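PDB 2O27: Kit ligand from Mus musculus, which binds the receptor tyrosine kinase KIT as a non-covalent homodimer, bringing two receptors together and so driving their activation by autophosphorylation. Local coordinates for residues L28-G33 and R106-E111. Residues are numbered along the deposited sequence; the frame is centred on the assembly and turned at random.
Sequences LNYVAG and RSFTPE
L28 and R106 form an antiparallel hydrogen-bonded pair, a compact example of how two short strands, one in each of the long connections of a four-helix-bundle cytokine, pair with each other. L28 N donates to R106 O at 2.9 Å, and R106 N returns an equally short bond to L28 O, both nearly straight. Backbone bonds of Y30 with E104 and of F108 with I26 continue the pairing on either side.

The side chain of F108 shows how the apolar part is built. From CB, which points toward the other strand, the chi1 of -61° sets CG opposite its own carbonyl carbon, and the ring runs back against the course of its own strand, following 28-30 from L28 toward Y30. CD1 meets L28 CB at 4.0 Å; CE1, one atom further, lies near both that CB and L28 CD2; and CZ, at the tip, comes 3.9 Å from Y30 CD1. The two rings are inclined by 41°, an oblique aromatic pair. R106 follows a different route: its chain bends at chi3 and brings NH2 4.3 Å above the centre of the Y30 ring, but with R106 CZ 5.0 Å from the Y30 ring centroid, any cation-pi attraction is weak at most. L28 also packs on Q49 and S53 of helix 43-58, joining the sheet to the bundle. Specific backbone bonding thus fixes the strand register, while largely non-directional contacts among L28, Y30 and F108 bury the apolar surface beside it.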
loop_
_atom_site.group_PDB
_atom_site.type_symbol
_atom_site.label_atom_id
_atom_site.label_comp_id
_atom_site.label_asym_id
_atom_site.label_seq_id
_atom_site.Cartn_x
_atom_site.Cartn_y
_atom_site.Cartn_z
ATOM N N LEU A 28 -3.884 5.573 -13.037
ATOM C CA LEU A 28 -3.107 5.987 -14.206
ATOM C C LEU A 28 -4.040 6.343 -15.381
ATOM O O LEU A 28 -4.986 5.601 -15.694
ATOM C CB LEU A 28 -2.170 4.844 -14.617
ATOM C CG LEU A 28 -1.345 4.951 -15.903
ATOM C CD1 LEU A 28 -0.282 6.061 -15.795
ATOM C CD2 LEU A 28 -0.689 3.603 -16.167
ATOM N N ASN A 29 -3.810 7.496 -15.997
ATOM C CA ASN A 29 -4.595 7.904 -17.157
ATOM C C ASN A 29 -3.850 7.179 -18.267
ATOM O O ASN A 29 -2.795 7.613 -18.738
ATOM C CB ASN A 29 -4.556 9.423 -17.323
ATOM C CG ASN A 29 -5.104 10.135 -16.102
ATOM O OD1 ASN A 29 -6.133 9.735 -15.549
ATOM N ND2 ASN A 29 -4.428 11.180 -15.672
ATOM N N TYR A 30 -4.393 6.026 -18.615
ATOM C CA TYR A 30 -3.822 5.119 -19.586
ATOM C C TYR A 30 -4.049 5.636 -20.999
ATOM O O TYR A 30 -5.163 6.041 -21.345
ATOM C CB TYR A 30 -4.466 3.744 -19.382
ATOM C CG TYR A 30 -3.848 2.614 -20.180
ATOM C CD1 TYR A 30 -2.668 1.997 -19.763
ATOM C CD2 TYR A 30 -4.456 2.156 -21.356
ATOM C CE1 TYR A 30 -2.108 0.945 -20.496
ATOM C CE2 TYR A 30 -3.910 1.110 -22.090
ATOM C CZ TYR A 30 -2.738 0.511 -21.655
ATOM O OH TYR A 30 -2.211 -0.523 -22.374
ATOM N N VAL A 31 -2.986 5.642 -21.799
ATOM C CA VAL A 31 -3.054 6.098 -23.186
ATOM C C VAL A 31 -3.380 4.895 -24.077
ATOM O O VAL A 31 -2.528 4.050 -24.334
ATOM C CB VAL A 31 -1.700 6.731 -23.630
ATOM C CG1 VAL A 31 -1.722 7.042 -25.123
ATOM C CG2 VAL A 31 -1.427 8.008 -22.815
ATOM N N ALA A 32 -4.626 4.827 -24.534
ATOM C CA ALA A 32 -5.107 3.730 -25.375
ATOM C C ALA A 32 -4.255 3.407 -26.597
ATOM O O ALA A 32 -3.797 4.297 -27.300
ATOM C CB ALA A 32 -6.537 4.016 -25.819
ATOM N N GLY A 33 -4.060 2.118 -26.850
ATOM C CA GLY A 33 -3.290 1.711 -28.012
ATOM C C GLY A 33 -1.831 1.508 -27.684
ATOM O O GLY A 33 -1.032 1.123 -28.538
ATOM N N ARG A 106 -7.774 4.825 -15.320
ATOM C CA ARG A 106 -8.009 3.495 -14.793
ATOM C C ARG A 106 -7.201 3.256 -13.512
ATOM O O ARG A 106 -6.350 4.076 -13.124
ATOM C CB ARG A 106 -7.643 2.435 -15.839
ATOM C CG ARG A 106 -8.329 2.644 -17.182
ATOM C CD ARG A 106 -8.583 1.339 -17.919
ATOM N NE ARG A 106 -7.366 0.630 -18.310
ATOM C CZ ARG A 106 -7.362 -0.566 -18.894
ATOM N NH1 ARG A 106 -8.509 -1.182 -19.156
ATOM N NH2 ARG A 106 -6.215 -1.152 -19.214
ATOM N N SER A 107 -7.468 2.143 -12.850
ATOM C CA SER A 107 -6.726 1.835 -11.648
ATOM C C SER A 107 -6.060 0.513 -11.911
ATOM O O SER A 107 -6.642 -0.363 -12.531
ATOM C CB SER A 107 -7.640 1.766 -10.422
ATOM O OG SER A 107 -8.649 0.801 -10.578
ATOM N N PHE A 108 -4.815 0.400 -11.472
ATOM C CA PHE A 108 -4.059 -0.806 -11.679
ATOM C C PHE A 108 -3.417 -1.267 -10.401
ATOM O O PHE A 108 -3.151 -0.480 -9.495
ATOM C CB PHE A 108 -2.949 -0.575 -12.709
ATOM C CG PHE A 108 -3.453 -0.180 -14.071
ATOM C CD1 PHE A 108 -3.741 1.133 -14.366
ATOM C CD2 PHE A 108 -3.656 -1.143 -15.054
ATOM C CE1 PHE A 108 -4.231 1.480 -15.646
ATOM C CE2 PHE A 108 -4.147 -0.791 -16.330
ATOM C CZ PHE A 108 -4.429 0.512 -16.618
ATOM N N THR A 109 -3.165 -2.562 -10.349
ATOM C CA THR A 109 -2.498 -3.157 -9.219
ATOM C C THR A 109 -1.031 -2.745 -9.370
ATOM O O THR A 109 -0.598 -2.362 -10.461
ATOM C CB THR A 109 -2.612 -4.694 -9.289
ATOM O OG1 THR A 109 -2.363 -5.246 -7.996
ATOM C CG2 THR A 109 -1.599 -5.257 -10.254
ATOM N N PRO A 110 -0.241 -2.839 -8.289
ATOM C CA PRO A 110 1.160 -2.444 -8.422
ATOM C C PRO A 110 1.925 -3.248 -9.486
ATOM O O PRO A 110 2.736 -2.689 -10.216
ATOM C CB PRO A 110 1.704 -2.637 -7.008
ATOM C CG PRO A 110 0.458 -2.280 -6.147
ATOM C CD PRO A 110 -0.588 -3.085 -6.871
ATOM N N GLU A 111 1.669 -4.547 -9.564
ATOM C CA GLU A 111 2.341 -5.392 -10.551
ATOM C C GLU A 111 2.009 -4.883 -11.934
ATOM O O GLU A 111 2.877 -4.759 -12.777
ATOM C CB GLU A 111 1.880 -6.851 -10.435
ATOM C CG GLU A 111 2.885 -7.781 -9.774
ATOM C CD GLU A 111 4.102 -8.073 -10.644
ATOM O OE1 GLU A 111 5.099 -8.630 -10.114
ATOM O OE2 GLU A 111 4.058 -7.757 -11.856
#